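Local coordinates for hydrogenase expression/formation protein (HypB) (Archaeoglobus fulgidus, PDB 2WSM) that probably binds and hydrolyses GTP and binds nickel and zinc in hydrogenase maturation, as a SIMIBI-class G3E GTPase that dimerises in a GTP-dependent way, at residues Lys43-Leu46 with Ile47-Thr50; Asp66-Lys70 with Ala71-Arg75; Val135-Ser138 with Val139-Asp143; Lys199-Glu202 with Glu203-Phe207. All coordinates share one frame; numbering follows the deposited sequence.

Contact 1 (Lys43-Leu46 with Ile47-Thr50); sequences KTLL and IERT
Glu48 reaches back over the preceding turn of helix 43-54 and lies across Thr44 and Leu45. Its CB sits beside the backbone oxygens of both residues. CG stands anti to its own carbonyl carbon (chi1 -59°), which turns the chain toward the N terminus of the helix and brings CG to 3.2 Å from Thr44 O. From there the extended chain places the carboxylate astride two side chains: OE1 is 3.5 Å from Leu45 CD1, and OE2 is 3.5 Å from Thr44 CG2, the methyl and not the hydroxyl. Thr44 OG1 is engaged elsewhere, by Glu115 of strand 111-118. The carboxylate also lies close to Asp72, a like charge, with Arg75 only a weak, long ion partner, so the proton affinity of Glu48 may be raised. Leu45 and Arg49 run side by side in the same direction, Leu45 CD1 meeting Arg49 CG at 3.8 Å. At the next residue, Leu46 O accepts twice from Thr50. OG1 binds it at 2.6 Å and the backbone N at 3.0 Å, from opposite faces of the carbonyl plane. Glu48 N bonds to Thr44 O at 3.0 Å and Arg49 N to Leu45 O at 2.8 Å, completing the regular i to i+4 pattern. Lys43, with its amine held by Gly37 O, Asn116 O and Asp66, opens this helix together with Thr44. That start is consistent with the Walker A P-loop of a nucleotide-binding GTPase, whose helix follows the phosphate-binding loop.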
loop_
_atom_site.group_PDB
_atom_site.type_symbol
_atom_site.label_atom_id
_atom_site.label_comp_id
_atom_site.label_asym_id
_atom_site.label_seq_id
_atom_site.Cartn_x
_atom_site.Cartn_y
_atom_site.Cartn_z
ATOM N N LYS A 43 -1.725 -16.567 6.439
ATOM C CA LYS A 43 -3.143 -16.219 6.481
ATOM C C LYS A 43 -4.032 -17.416 6.168
ATOM O O LYS A 43 -5.057 -17.632 6.816
ATOM C CB LYS A 43 -3.443 -15.085 5.496
ATOM C CG LYS A 43 -2.652 -13.805 5.749
ATOM C CD LYS A 43 -2.873 -12.778 4.653
ATOM C CE LYS A 43 -2.178 -13.194 3.368
ATOM N NZ LYS A 43 -2.245 -12.138 2.339
ATOM N N THR A 44 -3.637 -18.195 5.166
ATOM C CA THR A 44 -4.434 -19.335 4.727
ATOM C C THR A 44 -4.525 -20.417 5.798
ATOM O O THR A 44 -5.608 -20.940 6.067
ATOM C CB THR A 44 -3.867 -19.942 3.430
ATOM O OG1 THR A 44 -3.903 -18.958 2.394
ATOM C CG2 THR A 44 -4.673 -21.159 2.990
ATOM N N LEU A 45 -3.390 -20.758 6.403
ATOM C CA LEU A 45 -3.366 -21.796 7.428
ATOM C C LEU A 45 -4.185 -21.383 8.641
ATOM O O LEU A 45 -4.933 -22.190 9.198
ATOM C CB LEU A 45 -1.934 -22.133 7.845
ATOM C CG LEU A 45 -1.783 -23.211 8.926
ATOM C CD1 LEU A 45 -2.460 -24.498 8.500
ATOM C CD2 LEU A 45 -0.319 -23.470 9.247
ATOM N N LEU A 46 -4.047 -20.125 9.053
ATOM C CA LEU A 46 -4.843 -19.626 10.170
ATOM C C LEU A 46 -6.336 -19.770 9.884
ATOM O O LEU A 46 -7.116 -20.122 10.770
ATOM C CB LEU A 46 -4.510 -18.169 10.487
ATOM C CG LEU A 46 -5.315 -17.567 11.645
ATOM C CD1 LEU A 46 -5.017 -18.294 12.955
ATOM C CD2 LEU A 46 -5.039 -16.082 11.785
ATOM N N ILE A 47 -6.730 -19.507 8.640
ATOM C CA ILE A 47 -8.131 -19.610 8.251
ATOM C C ILE A 47 -8.617 -21.065 8.287
ATOM O O ILE A 47 -9.694 -21.358 8.804
ATOM C CB ILE A 47 -8.380 -18.989 6.865
ATOM C CG1 ILE A 47 -8.295 -17.463 6.947
ATOM C CG2 ILE A 47 -9.748 -19.414 6.316
ATOM C CD1 ILE A 47 -8.347 -16.765 5.576
ATOM N N GLU A 48 -7.812 -21.974 7.754
ATOM C CA GLU A 48 -8.150 -23.392 7.804
ATOM C C GLU A 48 -8.261 -23.861 9.248
ATOM O O GLU A 48 -9.289 -24.403 9.653
ATOM C CB GLU A 48 -7.103 -24.219 7.057
ATOM C CG GLU A 48 -6.952 -23.824 5.592
ATOM C CD GLU A 48 -5.632 -24.268 4.987
ATOM O OE1 GLU A 48 -4.663 -24.456 5.754
ATOM O OE2 GLU A 48 -5.562 -24.411 3.745
ATOM N N ARG A 49 -7.198 -23.651 10.023
ATOM C CA ARG A 49 -7.185 -24.055 11.426
ATOM C C ARG A 49 -8.410 -23.520 12.163
ATOM O O ARG A 49 -8.990 -24.206 12.993
ATOM C CB ARG A 49 -5.892 -23.604 12.115
ATOM C CG ARG A 49 -4.620 -24.268 11.578
ATOM C CD ARG A 49 -4.546 -25.750 11.965
ATOM N NE ARG A 49 -4.968 -25.951 13.346
ATOM C CZ ARG A 49 -4.152 -25.921 14.393
ATOM N NH1 ARG A 49 -2.855 -25.723 14.215
ATOM N NH2 ARG A 49 -4.634 -26.100 15.617
ATOM N N THR A 50 -8.812 -22.297 11.846
ATOM C CA THR A 50 -10.004 -21.714 12.449
ATOM C C THR A 50 -11.248 -22.514 12.080
ATOM O O THR A 50 -12.078 -22.836 12.929
ATOM C CB THR A 50 -10.224 -20.281 11.957
ATOM O OG1 THR A 50 -9.119 -19.464 12.351
ATOM C CG2 THR A 50 -11.521 -19.713 12.517
#

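Contact 2 (Asp66-Lys70 with Ala71-Arg75); sequences DVVSK and ADYER
Ser69 is the N-cap of helix 70-77, its hydroxyl accepting from Asp72 N where the loop after strand 60-64 turns into the helix. Ser69 OG lies between its own backbone N and carbonyl carbon (chi1 73°), and from there it meets Asp72 N at 3.3 Å with an N-H...O angle of 159°. The same hydroxyl donates weakly to Asp72 OD2 at 3.2 Å, so the N-cap side chain takes part in two bonds to one residue, one to its main chain and one to its carboxylate. Asp72 CG stands anti to its carbonyl carbon, which swings the acid back toward the cap. Backbone bonds carry the chain onward: Tyr73 N to Ser69 O at 3.1 Å and Glu74 N to Lys70 O at 2.9 Å. The Tyr73 ring folds back along the incoming loop and presents its CD2-CE2 edge to the main chain of Val68 and Ser69. Val68 O lies in the plane of the ring, and Ser69 O is also at the edge, near that plane. The Val68 side chain crosses the ring obliquely, but the modelled carbon separations there are too short to be trusted in detail. The contact also meets helix 43-54, where both Val68 and Asp72 touch Thr44. Earlier in the loop, Asp66 accepts from Gly118 N. Chemically, Asp72 lies three residues past the cap at the helix N terminus, where the helix dipole and the bond from the cap hydroxyl would probably favour its anionic form.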
loop_
_atom_site.group_PDB
_atom_site.type_symbol
_atom_site.label_atom_id
_atom_site.label_comp_id
_atom_site.label_asym_id
_atom_site.label_seq_id
_atom_site.Cartn_x
_atom_site.Cartn_y
_atom_site.Cartn_z
ATOM N N ASP A 66 -5.462 -14.056 -1.836
ATOM C CA ASP A 66 -4.144 -14.493 -2.295
ATOM C C ASP A 66 -4.346 -15.735 -3.146
ATOM O O ASP A 66 -5.299 -16.482 -2.933
ATOM C CB ASP A 66 -3.205 -14.787 -1.122
ATOM C CG ASP A 66 -2.122 -13.733 -0.958
ATOM O OD1 ASP A 66 -1.540 -13.640 0.139
ATOM O OD2 ASP A 66 -1.845 -12.998 -1.929
ATOM N N VAL A 67 -3.480 -15.953 -4.130
ATOM C CA VAL A 67 -3.584 -17.180 -4.909
ATOM C C VAL A 67 -3.347 -18.357 -3.977
ATOM O O VAL A 67 -2.355 -18.403 -3.251
ATOM C CB VAL A 67 -2.592 -17.240 -6.094
ATOM C CG1 VAL A 67 -2.606 -18.629 -6.725
ATOM C CG2 VAL A 67 -2.934 -16.181 -7.135
ATOM N N VAL A 68 -4.276 -19.300 -3.986
ATOM C CA VAL A 68 -4.179 -20.465 -3.121
ATOM C C VAL A 68 -4.031 -21.737 -3.952
ATOM O O VAL A 68 -4.694 -21.902 -4.974
ATOM C CB VAL A 68 -5.398 -20.563 -2.189
ATOM C CG1 VAL A 68 -5.474 -21.934 -1.553
ATOM C CG2 VAL A 68 -5.340 -19.467 -1.130
ATOM N N SER A 69 -3.137 -22.618 -3.513
ATOM C CA SER A 69 -2.881 -23.875 -4.201
ATOM C C SER A 69 -4.130 -24.744 -4.220
ATOM O O SER A 69 -5.088 -24.485 -3.493
ATOM C CB SER A 69 -1.757 -24.631 -3.501
ATOM O OG SER A 69 -2.216 -25.162 -2.273
ATOM N N LYS A 70 -4.111 -25.781 -5.052
ATOM C CA LYS A 70 -5.253 -26.673 -5.188
ATOM C C LYS A 70 -5.493 -27.444 -3.901
ATOM O O LYS A 70 -6.640 -27.649 -3.495
ATOM C CB LYS A 70 -5.050 -27.645 -6.356
ATOM C CG LYS A 70 -4.988 -26.970 -7.723
ATOM C CD LYS A 70 -4.919 -27.993 -8.850
ATOM C CE LYS A 70 -5.007 -27.317 -10.214
ATOM N NZ LYS A 70 -5.146 -28.303 -11.325
ATOM N N ALA A 71 -4.404 -27.868 -3.265
ATOM C CA ALA A 71 -4.483 -28.630 -2.025
ATOM C C ALA A 71 -5.156 -27.819 -0.929
ATOM O O ALA A 71 -5.962 -28.345 -0.164
ATOM C CB ALA A 71 -3.098 -29.072 -1.582
ATOM N N ASP A 72 -4.818 -26.536 -0.858
ATOM C CA ASP A 72 -5.400 -25.651 0.142
ATOM C C ASP A 72 -6.864 -25.346 -0.148
ATOM O O ASP A 72 -7.655 -25.185 0.773
ATOM C CB ASP A 72 -4.588 -24.360 0.265
ATOM C CG ASP A 72 -3.331 -24.543 1.088
ATOM O OD1 ASP A 72 -3.387 -25.273 2.100
ATOM O OD2 ASP A 72 -2.290 -23.959 0.723
ATOM N N TYR A 73 -7.232 -25.274 -1.422
ATOM C CA TYR A 73 -8.637 -25.093 -1.766
ATOM C C TYR A 73 -9.468 -26.315 -1.392
ATOM O O TYR A 73 -10.578 -26.190 -0.873
ATOM C CB TYR A 73 -8.819 -24.735 -3.241
ATOM C CG TYR A 73 -8.823 -23.248 -3.464
ATOM C CD1 TYR A 73 -9.914 -22.478 -3.092
ATOM C CD2 TYR A 73 -7.728 -22.610 -4.025
ATOM C CE1 TYR A 73 -9.917 -21.111 -3.281
ATOM C CE2 TYR A 73 -7.723 -21.253 -4.224
ATOM C CZ TYR A 73 -8.815 -20.505 -3.849
ATOM O OH TYR A 73 -8.799 -19.145 -4.046
ATOM N N GLU A 74 -8.918 -27.495 -1.648
ATOM C CA GLU A 74 -9.557 -28.725 -1.221
ATOM C C GLU A 74 -9.697 -28.721 0.288
ATOM O O GLU A 74 -10.745 -29.067 0.828
ATOM C CB GLU A 74 -8.731 -29.932 -1.654
ATOM C CG GLU A 74 -9.447 -31.252 -1.466
ATOM C CD GLU A 74 -8.882 -32.345 -2.350
ATOM O OE1 GLU A 74 -7.645 -32.541 -2.344
ATOM O OE2 GLU A 74 -9.677 -33.006 -3.050
ATOM N N ARG A 75 -8.640 -28.313 0.976
ATOM C CA ARG A 75 -8.641 -28.387 2.427
ATOM C C ARG A 75 -9.744 -27.525 3.045
ATOM O O ARG A 75 -10.429 -27.957 3.974
ATOM C CB ARG A 75 -7.271 -28.026 2.998
ATOM C CG ARG A 75 -7.125 -28.353 4.473
ATOM C CD ARG A 75 -5.710 -28.098 4.956
ATOM N NE ARG A 75 -5.653 -27.895 6.402
ATOM C CZ ARG A 75 -4.538 -27.615 7.072
ATOM N NH1 ARG A 75 -3.383 -27.510 6.427
ATOM N NH2 ARG A 75 -4.577 -27.446 8.386
#

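Contact 3 (Val135-Ser138 with Val139-Asp143); sequences VMVS and VTEGD
Ser138 and Glu141 are joined by two hydrogen bonds running in opposite senses as strand 132-138 ends and the chain turns through a short 3-10 segment. In the first, Ser138 N donates almost straight (172°) to Glu141 OE2 at 2.7 Å, meeting the oxygen from above the carboxylate plane. In the second, Glu141 N donates to Ser138 O at 3.1 Å, also from well above the carbonyl plane. A hydroxyl pair adds to these: Ser138 OG and Thr140 OG1 lie 2.7 Å apart, and either could be the donor. Water links the other carboxylate oxygen to the strand, donating to Glu141 OE1 at 2.8 Å and to Met136 O at 2.9 Å. Van der Waals contact comes from Val137, whose CG2, anti to its backbone N, touches Glu141 OE1 at 3.4 Å as the two side chains pass obliquely. Glu141 owes its reach to a chain that is extended beyond CG and runs back alongside the strand end, and it also touches Ala38 and Ser41 of the loop after strand 31-37. With OE2 on a main-chain N-H and OE1 on a water, each carboxylate oxygen of Glu141 has a hydrogen-bond partner, which restrains the rotation of the group.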
loop_
_atom_site.group_PDB
_atom_site.type_symbol
_atom_site.label_atom_id
_atom_site.label_comp_id
_atom_site.label_asym_id
_atom_site.label_seq_id
_atom_site.Cartn_x
_atom_site.Cartn_y
_atom_site.Cartn_z
ATOM N N VAL A 135 -3.959 -7.841 11.014
ATOM C CA VAL A 135 -2.721 -7.760 10.270
ATOM C C VAL A 135 -1.772 -8.805 10.822
ATOM O O VAL A 135 -1.435 -8.781 12.001
ATOM C CB VAL A 135 -2.066 -6.358 10.345
ATOM C CG1 VAL A 135 -0.811 -6.328 9.485
ATOM C CG2 VAL A 135 -3.031 -5.290 9.891
ATOM N N MET A 136 -1.368 -9.730 9.959
ATOM C CA MET A 136 -0.513 -10.838 10.336
ATOM C C MET A 136 0.901 -10.615 9.834
ATOM O O MET A 136 1.103 -10.224 8.689
ATOM C CB MET A 136 -1.049 -12.139 9.734
ATOM C CG MET A 136 -2.399 -12.577 10.289
ATOM S SD MET A 136 -2.932 -14.174 9.633
ATOM C CE MET A 136 -1.692 -15.263 10.324
ATOM N N VAL A 137 1.880 -10.878 10.690
ATOM C CA VAL A 137 3.267 -10.882 10.259
ATOM C C VAL A 137 4.012 -12.079 10.856
ATOM O O VAL A 137 3.814 -12.443 12.019
ATOM C CB VAL A 137 3.982 -9.558 10.618
ATOM C CG1 VAL A 137 4.192 -9.446 12.127
ATOM C CG2 VAL A 137 5.298 -9.456 9.886
ATOM N N SER A 138 4.855 -12.699 10.046
ATOM C CA SER A 138 5.663 -13.819 10.506
ATOM C C SER A 138 7.047 -13.311 10.917
ATOM O O SER A 138 7.537 -12.331 10.349
ATOM C CB SER A 138 5.764 -14.882 9.405
ATOM O OG SER A 138 6.966 -15.626 9.506
ATOM N N VAL A 139 7.666 -13.966 11.903
ATOM C CA VAL A 139 8.989 -13.553 12.377
ATOM C C VAL A 139 10.053 -13.735 11.308
ATOM O O VAL A 139 11.112 -13.122 11.374
ATOM C CB VAL A 139 9.451 -14.301 13.661
ATOM C CG1 VAL A 139 8.579 -13.931 14.853
ATOM C CG2 VAL A 139 9.505 -15.811 13.433
ATOM N N THR A 140 9.764 -14.578 10.324
ATOM C CA THR A 140 10.703 -14.841 9.238
ATOM C C THR A 140 10.809 -13.656 8.294
ATOM O O THR A 140 11.654 -13.643 7.401
ATOM C CB THR A 140 10.302 -16.096 8.433
ATOM O OG1 THR A 140 9.045 -15.868 7.787
ATOM C CG2 THR A 140 10.162 -17.296 9.357
ATOM N N GLU A 141 9.955 -12.657 8.494
ATOM C CA GLU A 141 9.960 -11.471 7.639
ATOM C C GLU A 141 10.967 -10.427 8.124
ATOM O O GLU A 141 11.218 -9.433 7.445
ATOM C CB GLU A 141 8.559 -10.860 7.560
ATOM C CG GLU A 141 7.554 -11.728 6.821
ATOM C CD GLU A 141 6.126 -11.233 6.970
ATOM O OE1 GLU A 141 5.849 -10.071 6.598
ATOM O OE2 GLU A 141 5.281 -12.014 7.454
ATOM N N GLY A 142 11.549 -10.664 9.292
ATOM C CA GLY A 142 12.435 -9.685 9.897
ATOM C C GLY A 142 11.722 -8.916 10.993
ATOM O O GLY A 142 10.556 -8.549 10.843
ATOM N N ASP A 143 12.419 -8.668 12.098
ATOM C CA ASP A 143 11.807 -8.009 13.251
ATOM C C ASP A 143 11.706 -6.485 13.136
ATOM O O ASP A 143 11.280 -5.816 14.076
ATOM C CB ASP A 143 12.508 -8.421 14.552
ATOM C CG ASP A 143 14.001 -8.187 14.507
ATOM O OD1 ASP A 143 14.421 -7.146 13.972
ATOM O OD2 ASP A 143 14.755 -9.043 15.018
HETATM O O HOH W 1 3.048 -9.571 6.649
#

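Contact 4 (Lys199-Glu202 with Glu203-Phe207); sequences KGFE and EWIDF
Phe201 O receives the N-H of Ile205 at 2.8 Å, and Glu202 O that of Asp206 at the same distance with an N-H...O angle of 167°. Before them Gly200, the N-cap residue, gives its carbonyl to Trp204 N at 3.0 Å, with the donor in the carbonyl plane. Its positive phi suits glycine. The polar ends of Trp204 and Glu202 reach across to helix 43-54, NE1 to Thr50 and OE1 to Arg53. Packing gathers round the Phe201 ring. Phe201 CG stands anti to the backbone N (chi1 -171°), a torsion that swings the ring back to the following turn, although CB itself points away from it. Ile205 CG1 lies over one face, 4.1 Å from the ring centroid, as a CH-pi contact offset toward the rim, and CD1 comes 3.9 Å from Phe201 CZ. Trp204 CD1 approaches Phe201 CE1 at 4.1 Å, the two aromatic planes meeting obliquely at 38°. Chemically, the start of helix 201-212 is two-sided: apolar and aromatic groups gather next to helix 43-54, where Arg49 adds a cation-pi contact to Phe201, while Glu203 and Asp206 leave their acids on the exposed side.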
loop_
_atom_site.group_PDB
_atom_site.type_symbol
_atom_site.label_atom_id
_atom_site.label_comp_id
_atom_site.label_asym_id
_atom_site.label_seq_id
_atom_site.Cartn_x
_atom_site.Cartn_y
_atom_site.Cartn_z
ATOM N N LYS A 199 0.560 -22.234 20.295
ATOM C CA LYS A 199 0.705 -20.979 21.022
ATOM C C LYS A 199 -0.156 -19.866 20.403
ATOM O O LYS A 199 -0.090 -19.616 19.199
ATOM C CB LYS A 199 2.181 -20.573 21.044
ATOM C CG LYS A 199 2.521 -19.442 21.993
ATOM C CD LYS A 199 4.032 -19.205 22.028
ATOM C CE LYS A 199 4.388 -18.005 22.896
ATOM N NZ LYS A 199 5.835 -17.649 22.786
ATOM N N GLY A 200 -0.976 -19.224 21.232
ATOM C CA GLY A 200 -1.764 -18.081 20.815
ATOM C C GLY A 200 -3.092 -18.409 20.156
ATOM O O GLY A 200 -3.938 -17.524 19.982
ATOM N N PHE A 201 -3.286 -19.677 19.801
ATOM C CA PHE A 201 -4.452 -20.077 19.019
ATOM C C PHE A 201 -5.762 -19.874 19.768
ATOM O O PHE A 201 -6.719 -19.312 19.228
ATOM C CB PHE A 201 -4.329 -21.527 18.541
ATOM C CG PHE A 201 -5.393 -21.930 17.554
ATOM C CD1 PHE A 201 -5.425 -21.374 16.279
ATOM C CD2 PHE A 201 -6.366 -22.853 17.900
ATOM C CE1 PHE A 201 -6.406 -21.738 15.368
ATOM C CE2 PHE A 201 -7.353 -23.226 16.989
ATOM C CZ PHE A 201 -7.372 -22.667 15.720
ATOM N N GLU A 202 -5.800 -20.337 21.010
ATOM C CA GLU A 202 -6.983 -20.187 21.843
ATOM C C GLU A 202 -7.316 -18.714 22.006
ATOM O O GLU A 202 -8.481 -18.319 21.995
ATOM C CB GLU A 202 -6.745 -20.823 23.209
ATOM C CG GLU A 202 -6.273 -22.269 23.135
ATOM C CD GLU A 202 -7.391 -23.251 22.827
ATOM O OE1 GLU A 202 -8.494 -22.811 22.417
ATOM O OE2 GLU A 202 -7.158 -24.471 23.000
ATOM N N GLU A 203 -6.278 -17.902 22.170
ATOM C CA GLU A 203 -6.464 -16.465 22.266
ATOM C C GLU A 203 -7.156 -15.954 21.005
ATOM O O GLU A 203 -8.091 -15.156 21.089
ATOM C CB GLU A 203 -5.121 -15.768 22.469
ATOM C CG GLU A 203 -5.220 -14.258 22.590
ATOM C CD GLU A 203 -3.997 -13.629 23.262
ATOM O OE1 GLU A 203 -2.897 -14.226 23.213
ATOM O OE2 GLU A 203 -4.141 -12.532 23.840
ATOM N N TRP A 204 -6.696 -16.425 19.844
ATOM C CA TRP A 204 -7.279 -16.041 18.560
ATOM C C TRP A 204 -8.744 -16.437 18.496
ATOM O O TRP A 204 -9.606 -15.643 18.116
ATOM C CB TRP A 204 -6.501 -16.699 17.415
ATOM C CG TRP A 204 -7.231 -16.762 16.096
ATOM C CD1 TRP A 204 -7.758 -17.870 15.510
ATOM C CD2 TRP A 204 -7.508 -15.668 15.203
ATOM N NE1 TRP A 204 -8.345 -17.541 14.307
ATOM C CE2 TRP A 204 -8.205 -16.195 14.097
ATOM C CE3 TRP A 204 -7.240 -14.297 15.236
ATOM C CZ2 TRP A 204 -8.631 -15.401 13.027
ATOM C CZ3 TRP A 204 -7.662 -13.506 14.168
ATOM C CH2 TRP A 204 -8.350 -14.060 13.083
ATOM N N ILE A 205 -9.022 -17.673 18.887
ATOM C CA ILE A 205 -10.380 -18.195 18.843
ATOM C C ILE A 205 -11.270 -17.393 19.783
ATOM O O ILE A 205 -12.380 -16.999 19.418
ATOM C CB ILE A 205 -10.415 -19.685 19.217
ATOM C CG1 ILE A 205 -9.712 -20.517 18.142
ATOM C CG2 ILE A 205 -11.845 -20.151 19.417
ATOM C CD1 ILE A 205 -10.519 -20.690 16.873
ATOM N N ASP A 206 -10.766 -17.142 20.988
ATOM C CA ASP A 206 -11.476 -16.321 21.967
ATOM C C ASP A 206 -11.822 -14.940 21.418
ATOM O O ASP A 206 -12.902 -14.417 21.676
ATOM C CB ASP A 206 -10.653 -16.180 23.251
ATOM C CG ASP A 206 -10.605 -17.470 24.062
ATOM O OD1 ASP A 206 -11.574 -18.258 23.998
ATOM O OD2 ASP A 206 -9.596 -17.693 24.765
ATOM N N PHE A 207 -10.905 -14.344 20.666
ATOM C CA PHE A 207 -11.182 -13.058 20.033
ATOM C C PHE A 207 -12.342 -13.174 19.045
ATOM O O PHE A 207 -13.203 -12.298 18.981
ATOM C CB PHE A 207 -9.934 -12.535 19.325
ATOM C CG PHE A 207 -10.222 -11.554 18.223
ATOM C CD1 PHE A 207 -10.538 -10.239 18.512
ATOM C CD2 PHE A 207 -10.151 -11.944 16.896
ATOM C CE1 PHE A 207 -10.788 -9.334 17.500
ATOM C CE2 PHE A 207 -10.401 -11.046 15.883
ATOM C CZ PHE A 207 -10.722 -9.739 16.183
#

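How the contacts relate
From the N terminus, the four contacts follow in series, each local to one continuous piece of chain; none nests in or crosses another. Contact 1 closes successive turns of helix 43-54 and touches all the others. Contact 2 closes the turn from the loop into helix 70-77, and it joins contact 1 by the Lys43-Asp66 salt bridge and by Leu45 against Arg75. Contact 3 closes the turn leaving strand 132-138, whose Met136 packs on Lys43 and Leu46. Contact 4 starts helix 201-212, where Trp204 NE1 probably bonds to Thr50 OG1. Contacts 2, 3 and 4 do not touch one another, so helix 43-54 ties them together within the parallel-sheet fold.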